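Local coordinates for protein pantothenate kinase (Coxiella burnetii, PDB 3TQC) that catalyses the ATP-dependent phosphorylation of pantothenate to 4'-phosphopantothenate, the first step of coenzyme A biosynthesis, at residues I13-W24 with S312-K320. Sequence-based numbering, arbitrary orientation.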
ATOM      1  N   ILE B  13       1.215  20.282   0.694  1.00 33.79           N
ATOM      2  CA  ILE B  13       1.688  20.668   2.067  1.00 33.84           C
ATOM      3  C   ILE B  13       1.977  19.418   2.920  1.00 31.24           C
ATOM      4  O   ILE B  13       3.091  18.872   2.844  1.00 31.33           O
ATOM      5  CB  ILE B  13       0.693  21.627   2.780  1.00 34.93           C
ATOM      6  CG1 ILE B  13       1.323  22.182   4.055  1.00 35.27           C
ATOM      7  CG2 ILE B  13      -0.647  20.923   3.098  1.00 35.06           C
ATOM      8  CD1 ILE B  13       0.366  22.975   4.920  1.00 38.00           C
ATOM      9  N   THR B  14       1.010  18.946   3.714  1.00 28.61           N
ATOM     10  CA  THR B  14       1.225  17.719   4.474  1.00 26.28           C
ATOM     11  C   THR B  14       0.058  16.733   4.442  1.00 24.25           C
ATOM     12  O   THR B  14      -1.086  17.092   4.673  1.00 23.38           O
ATOM     13  CB  THR B  14       1.652  17.984   5.944  1.00 26.66           C
ATOM     14  OG1 THR B  14       1.956  16.733   6.569  1.00 23.82           O
ATOM     15  CG2 THR B  14       0.559  18.720   6.736  1.00 26.35           C
ATOM     16  N   PRO B  15       0.361  15.467   4.132  1.00 22.84           N
ATOM     17  CA  PRO B  15      -0.672  14.444   4.098  1.00 21.63           C
ATOM     18  C   PRO B  15      -0.962  13.847   5.469  1.00 20.30           C
ATOM     19  O   PRO B  15      -1.708  12.874   5.568  1.00 19.49           O
ATOM     20  CB  PRO B  15      -0.081  13.397   3.149  1.00 21.12           C
ATOM     21  CG  PRO B  15       1.400  13.515   3.381  1.00 21.61           C
ATOM     22  CD  PRO B  15       1.631  14.988   3.539  1.00 22.70           C
ATOM     23  N   TYR B  16      -0.386  14.433   6.507  1.00 20.51           N
ATOM     24  CA  TYR B  16      -0.581  13.972   7.873  1.00 19.86           C
ATOM     25  C   TYR B  16      -1.228  15.015   8.766  1.00 20.42           C
ATOM     26  O   TYR B  16      -0.838  16.187   8.750  1.00 20.69           O
ATOM     27  CB  TYR B  16       0.761  13.638   8.509  1.00 19.72           C
ATOM     28  CG  TYR B  16       1.453  12.458   7.928  1.00 19.54           C
ATOM     29  CD1 TYR B  16       1.206  11.189   8.412  1.00 20.98           C
ATOM     30  CD2 TYR B  16       2.368  12.610   6.896  1.00 22.05           C
ATOM     31  CE1 TYR B  16       1.848  10.101   7.887  1.00 22.28           C
ATOM     32  CE2 TYR B  16       3.020  11.529   6.365  1.00 22.59           C
ATOM     33  CZ  TYR B  16       2.756  10.279   6.860  1.00 22.95           C
ATOM     34  OH  TYR B  16       3.405   9.194   6.338  1.00 27.34           O
ATOM     35  N   LEU B  17      -2.204  14.562   9.554  1.00 20.02           N
ATOM     36  CA  LEU B  17      -2.610  15.262  10.762  1.00 20.60           C
ATOM     37  C   LEU B  17      -1.448  15.127  11.713  1.00 20.83           C
ATOM     38  O   LEU B  17      -0.848  14.066  11.818  1.00 19.67           O
ATOM     39  CB  LEU B  17      -3.835  14.622  11.432  1.00 19.81           C
ATOM     40  CG  LEU B  17      -5.141  14.574  10.666  1.00 20.19           C
ATOM     41  CD1 LEU B  17      -6.213  13.876  11.517  1.00 18.52           C
ATOM     42  CD2 LEU B  17      -5.578  15.972  10.220  1.00 19.71           C
ATOM     43  N   GLN B  18      -1.166  16.208  12.420  1.00 22.58           N
ATOM     44  CA  GLN B  18      -0.059  16.271  13.346  1.00 23.20           C
ATOM     45  C   GLN B  18      -0.592  16.612  14.715  1.00 23.16           C
ATOM     46  O   GLN B  18      -1.467  17.445  14.820  1.00 23.39           O
ATOM     47  CB  GLN B  18       0.935  17.328  12.868  1.00 24.35           C
ATOM     48  CG  GLN B  18       1.863  16.733  11.831  1.00 26.70           C
ATOM     49  CD  GLN B  18       2.565  17.752  10.989  1.00 28.62           C
ATOM     50  OE1 GLN B  18       3.240  18.622  11.508  1.00 28.30           O
ATOM     51  NE2 GLN B  18       2.418  17.638   9.664  1.00 32.15           N
ATOM     52  N   PHE B  19      -0.062  15.946  15.741  1.00 22.77           N
ATOM     53  CA  PHE B  19      -0.419  16.203  17.144  1.00 23.65           C
ATOM     54  C   PHE B  19       0.830  16.279  18.004  1.00 24.15           C
ATOM     55  O   PHE B  19       1.640  15.364  17.989  1.00 23.90           O
ATOM     56  CB  PHE B  19      -1.254  15.054  17.732  1.00 22.86           C
ATOM     57  CG  PHE B  19      -2.448  14.670  16.928  1.00 21.26           C
ATOM     58  CD1 PHE B  19      -3.714  15.099  17.303  1.00 22.71           C
ATOM     59  CD2 PHE B  19      -2.324  13.825  15.840  1.00 20.21           C
ATOM     60  CE1 PHE B  19      -4.846  14.704  16.571  1.00 21.98           C
ATOM     61  CE2 PHE B  19      -3.446  13.433  15.097  1.00 19.75           C
ATOM     62  CZ  PHE B  19      -4.700  13.880  15.453  1.00 19.85           C
ATOM     63  N   ASN B  20       0.992  17.337  18.772  1.00 25.96           N
ATOM     64  CA  ASN B  20       1.915  17.273  19.897  1.00 27.20           C
ATOM     65  C   ASN B  20       1.181  16.548  21.037  1.00 28.20           C
ATOM     66  O   ASN B  20       0.033  16.118  20.883  1.00 27.69           O
ATOM     67  CB  ASN B  20       2.386  18.663  20.313  1.00 28.45           C
ATOM     68  CG  ASN B  20       1.254  19.547  20.817  1.00 29.57           C
ATOM     69  OD1 ASN B  20       0.211  19.059  21.259  1.00 27.53           O
ATOM     70  ND2 ASN B  20       1.458  20.856  20.744  1.00 31.05           N
ATOM     71  N   ARG B  21       1.828  16.419  22.180  1.00 30.08           N
ATOM     72  CA  ARG B  21       1.236  15.682  23.282  1.00 31.36           C
ATOM     73  C   ARG B  21      -0.079  16.294  23.782  1.00 32.89           C
ATOM     74  O   ARG B  21      -1.034  15.568  24.055  1.00 32.35           O
ATOM     75  CB  ARG B  21       2.229  15.555  24.437  1.00 32.28           C
ATOM     76  CG  ARG B  21       2.287  14.140  24.934  1.00 33.30           C
ATOM     77  CD  ARG B  21       3.025  14.051  26.220  1.00 36.50           C
ATOM     78  NE  ARG B  21       2.448  13.004  27.059  1.00 37.73           N
ATOM     79  CZ  ARG B  21       2.747  11.713  27.000  1.00 35.86           C
ATOM     80  NH1 ARG B  21       3.636  11.248  26.125  1.00 33.29           N
ATOM     81  NH2 ARG B  21       2.148  10.881  27.845  1.00 37.60           N
ATOM     82  N   GLN B  22      -0.125  17.617  23.904  1.00 35.03           N
ATOM     83  CA  GLN B  22      -1.359  18.305  24.323  1.00 37.10           C
ATOM     84  C   GLN B  22      -2.486  17.968  23.352  1.00 36.19           C
ATOM     85  O   GLN B  22      -3.603  17.623  23.757  1.00 36.84           O
ATOM     86  CB  GLN B  22      -1.159  19.830  24.396  1.00 38.86           C
ATOM     87  CG  GLN B  22      -2.252  20.604  25.149  1.00 42.63           C
ATOM     88  CD  GLN B  22      -3.531  20.876  24.327  1.00 46.52           C
ATOM     89  OE1 GLN B  22      -3.482  21.128  23.108  1.00 48.26           O
ATOM     90  NE2 GLN B  22      -4.680  20.840  25.001  1.00 47.16           N
ATOM     91  N   GLN B  23      -2.189  18.062  22.066  1.00 35.42           N
ATOM     92  CA  GLN B  23      -3.215  17.867  21.052  1.00 34.90           C
ATOM     93  C   GLN B  23      -3.725  16.435  21.091  1.00 34.26           C
ATOM     94  O   GLN B  23      -4.920  16.202  21.017  1.00 33.92           O
ATOM     95  CB  GLN B  23      -2.675  18.234  19.673  1.00 34.06           C
ATOM     96  CG  GLN B  23      -2.783  19.712  19.365  1.00 34.41           C
ATOM     97  CD  GLN B  23      -1.757  20.184  18.355  1.00 33.34           C
ATOM     98  OE1 GLN B  23      -0.873  19.429  17.945  1.00 30.10           O
ATOM     99  NE2 GLN B  23      -1.858  21.453  17.962  1.00 32.90           N
ATOM    100  N   TRP B  24      -2.813  15.482  21.241  1.00 34.21           N
ATOM    101  CA  TRP B  24      -3.200  14.079  21.350  1.00 34.01           C
ATOM    102  C   TRP B  24      -4.116  13.826  22.553  1.00 35.87           C
ATOM    103  O   TRP B  24      -5.029  12.998  22.468  1.00 35.52           O
ATOM    104  CB  TRP B  24      -1.962  13.181  21.432  1.00 33.02           C
ATOM    105  CG  TRP B  24      -2.303  11.743  21.333  1.00 31.54           C
ATOM    106  CD1 TRP B  24      -2.325  10.836  22.346  1.00 30.64           C
ATOM    107  CD2 TRP B  24      -2.722  11.045  20.154  1.00 29.78           C
ATOM    108  NE1 TRP B  24      -2.708   9.609  21.864  1.00 30.86           N
ATOM    109  CE2 TRP B  24      -2.975   9.718  20.526  1.00 28.97           C
ATOM    110  CE3 TRP B  24      -2.927  11.423  18.827  1.00 29.42           C
ATOM    111  CZ2 TRP B  24      -3.406   8.764  19.621  1.00 28.63           C
ATOM    112  CZ3 TRP B  24      -3.342  10.475  17.926  1.00 28.55           C
ATOM    113  CH2 TRP B  24      -3.577   9.159  18.322  1.00 28.22           C
ATOM    114  N   SER B 312       8.770   8.760  25.840  1.00 26.39           N
ATOM    115  CA  SER B 312       7.456   9.364  25.801  1.00 26.56           C
ATOM    116  C   SER B 312       7.166   9.821  24.376  1.00 26.13           C
ATOM    117  O   SER B 312       8.066  10.259  23.662  1.00 26.65           O
ATOM    118  CB  SER B 312       7.346  10.507  26.824  1.00 27.76           C
ATOM    119  OG  SER B 312       8.249  11.552  26.535  1.00 28.51           O
ATOM    120  N   ILE B 313       5.923   9.644  23.937  1.00 25.68           N
ATOM    121  CA  ILE B 313       5.527  10.089  22.626  1.00 25.16           C
ATOM    122  C   ILE B 313       5.371  11.595  22.676  1.00 26.16           C
ATOM    123  O   ILE B 313       4.649  12.109  23.519  1.00 27.01           O
ATOM    124  CB  ILE B 313       4.216   9.439  22.166  1.00 24.60           C
ATOM    125  CG1 ILE B 313       4.383   7.926  22.060  1.00 24.53           C
ATOM    126  CG2 ILE B 313       3.783   9.992  20.795  1.00 23.18           C
ATOM    127  CD1 ILE B 313       5.559   7.516  21.223  1.00 26.60           C
ATOM    128  N   GLN B 314       6.076  12.291  21.784  1.00 26.24           N
ATOM    129  CA  GLN B 314       6.031  13.744  21.720  1.00 27.39           C
ATOM    130  C   GLN B 314       5.330  14.250  20.475  1.00 26.44           C
ATOM    131  O   GLN B 314       4.878  15.395  20.446  1.00 27.34           O
ATOM    132  CB  GLN B 314       7.436  14.332  21.793  1.00 28.58           C
ATOM    133  CG  GLN B 314       8.137  14.162  23.161  1.00 32.34           C
ATOM    134  CD  GLN B 314       7.284  14.570  24.389  1.00 36.44           C
ATOM    135  OE1 GLN B 314       7.143  13.789  25.352  1.00 38.31           O
ATOM    136  NE2 GLN B 314       6.711  15.783  24.351  1.00 36.86           N
ATOM    137  N   LYS B 315       5.219  13.410  19.455  1.00 24.76           N
ATOM    138  CA  LYS B 315       4.515  13.796  18.256  1.00 24.32           C
ATOM    139  C   LYS B 315       3.858  12.580  17.620  1.00 22.41           C
ATOM    140  O   LYS B 315       4.464  11.499  17.573  1.00 22.24           O
ATOM    141  CB  LYS B 315       5.510  14.446  17.293  1.00 25.11           C
ATOM    142  CG  LYS B 315       4.920  15.471  16.332  1.00 27.30           C
ATOM    143  CD  LYS B 315       6.022  16.366  15.704  1.00 31.14           C
ATOM    144  CE  LYS B 315       7.012  17.004  16.736  1.00 33.98           C
ATOM    145  NZ  LYS B 315       7.902  18.080  16.164  1.00 36.27           N
ATOM    146  N   VAL B 316       2.627  12.747  17.153  1.00 21.02           N
ATOM    147  CA  VAL B 316       1.936  11.726  16.358  1.00 19.21           C
ATOM    148  C   VAL B 316       1.544  12.301  15.009  1.00 19.57           C
ATOM    149  O   VAL B 316       0.991  13.393  14.931  1.00 20.16           O
ATOM    150  CB  VAL B 316       0.666  11.214  17.070  1.00 19.16           C
ATOM    151  CG1 VAL B 316       0.022  10.107  16.279  1.00 15.67           C
ATOM    152  CG2 VAL B 316       1.017  10.746  18.471  1.00 16.65           C
ATOM    153  N   TYR B 317       1.888  11.582  13.942  1.00 19.40           N
ATOM    154  CA  TYR B 317       1.454  11.919  12.593  1.00 19.00           C
ATOM    155  C   TYR B 317       0.422  10.888  12.192  1.00 18.20           C
ATOM    156  O   TYR B 317       0.628   9.703  12.393  1.00 17.70           O
ATOM    157  CB  TYR B 317       2.612  11.854  11.613  1.00 19.08           C
ATOM    158  CG  TYR B 317       3.695  12.878  11.829  1.00 21.77           C
ATOM    159  CD1 TYR B 317       3.688  14.074  11.133  1.00 23.80           C
ATOM    160  CD2 TYR B 317       4.749  12.640  12.711  1.00 23.72           C
ATOM    161  CE1 TYR B 317       4.687  15.010  11.312  1.00 25.26           C
ATOM    162  CE2 TYR B 317       5.758  13.576  12.889  1.00 24.98           C
ATOM    163  CZ  TYR B 317       5.714  14.758  12.192  1.00 26.30           C
ATOM    164  OH  TYR B 317       6.708  15.703  12.367  1.00 30.78           O
ATOM    165  N   LEU B 318      -0.694  11.326  11.632  1.00 18.07           N
ATOM    166  CA  LEU B 318      -1.706  10.398  11.167  1.00 17.15           C
ATOM    167  C   LEU B 318      -2.118  10.853   9.778  1.00 17.17           C
ATOM    168  O   LEU B 318      -2.486  12.024   9.575  1.00 17.42           O
ATOM    169  CB  LEU B 318      -2.909  10.387  12.129  1.00 17.32           C
ATOM    170  CG  LEU B 318      -4.144   9.548  11.754  1.00 17.58           C
ATOM    171  CD1 LEU B 318      -3.853   8.060  11.651  1.00 15.38           C
ATOM    172  CD2 LEU B 318      -5.230   9.784  12.785  1.00 19.96           C
ATOM    173  N   ARG B 319      -2.048   9.942   8.820  1.00 16.27           N
ATOM    174  CA  ARG B 319      -2.446  10.258   7.453  1.00 16.39           C
ATOM    175  C   ARG B 319      -3.861  10.827   7.406  1.00 16.91           C
ATOM    176  O   ARG B 319      -4.791  10.302   8.050  1.00 16.94           O
ATOM    177  CB  ARG B 319      -2.361   9.032   6.546  1.00 15.94           C
ATOM    178  CG  ARG B 319      -0.948   8.702   6.038  1.00 15.15           C
ATOM    179  CD  ARG B 319      -0.398   9.762   5.080  1.00 16.68           C
ATOM    180  NE  ARG B 319      -1.319  10.007   3.970  1.00 18.62           N
ATOM    181  CZ  ARG B 319      -1.409   9.270   2.859  1.00 18.94           C
ATOM    182  NH1 ARG B 319      -0.609   8.240   2.660  1.00 17.79           N
ATOM    183  NH2 ARG B 319      -2.314   9.583   1.931  1.00 20.70           N
ATOM    184  N   LYS B 320      -4.026  11.911   6.656  1.00 17.10           N
ATOM    185  CA  LYS B 320      -5.351  12.491   6.497  1.00 17.85           C
ATOM    186  C   LYS B 320      -6.213  11.535   5.687  1.00 17.82           C
ATOM    187  O   LYS B 320      -5.730  10.892   4.765  1.00 17.55           O
ATOM    188  CB  LYS B 320      -5.280  13.831   5.802  1.00 18.05           C
ATOM    189  CG  LYS B 320      -4.452  14.860   6.538  1.00 18.30           C
ATOM    190  CD  LYS B 320      -4.360  16.146   5.739  1.00 17.88           C
ATOM    191  CE  LYS B 320      -3.599  17.230   6.487  1.00 17.94           C
ATOM    192  NZ  LYS B 320      -3.270  18.407   5.636  1.00 18.30           N
TER
HETATM  193  O   HOH W   1       4.899  17.853  13.296  1.00 33.27           O
HETATM  194  O   HOH W   2       4.878  17.644  22.743  1.00 27.47           O
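Arg319 CD lies over one face of the Tyr16 ring, 3.8 Å from its centroid, and the same ring receives the edge of Tyr317 in a T-shaped pair with planes 81° apart. Farther along, Val316 CG2 sits over one face of the Trp24 indole, offset toward its rim, with Phe19 CG at the indole edge; Trp24 CE3 in turn lies over one face of the Phe19 ring, whose edge meets Val316 O in its plane. These groups line an antiparallel pairing that illustrates how a P-loop kinase sheet can be extended at one margin: strand 16-20, outermost within the chain, is zipped onto the C-terminal strand 313-319, so residues from both ends of the sequence meet. Leu17 exchanges two backbone hydrogen bonds with Leu318, and Phe19 does the same with Val316. These four side chains share one face of the sheet, where Leu318 packs on Leu65 of helix 52-84 and on Leu84 of the second subunit; Gln18 and Tyr317 share the other. There Gln18 CG approaches Tyr317 CD1 at 3.3 Å, and a water joins Gln18 OE1 to Tyr317 OH.

Asn20, the N-cap of helix 21-25, forms a capping box with Gln23. Arg21 reaches back with NH1 to donate to Ile313 O at 2.9 Å; Glu54 and Glu57 form salt bridges with its guanidinium. The Ile313 side chain lies about 6 Å from the bound ADP. At the other end, Pro15 O accepts a nearly straight bond from Lys320 N (2.7 Å, 170°) and a weak one from Arg319 NE, whose NH1 donates to Asp225 O of the second subunit. Extended beyond CG, Lys320 delivers its ammonium to Ser169 O of the second subunit and Thr14 O, with NZ 2.7 Å from the latter and nearly in line with its C=O bond.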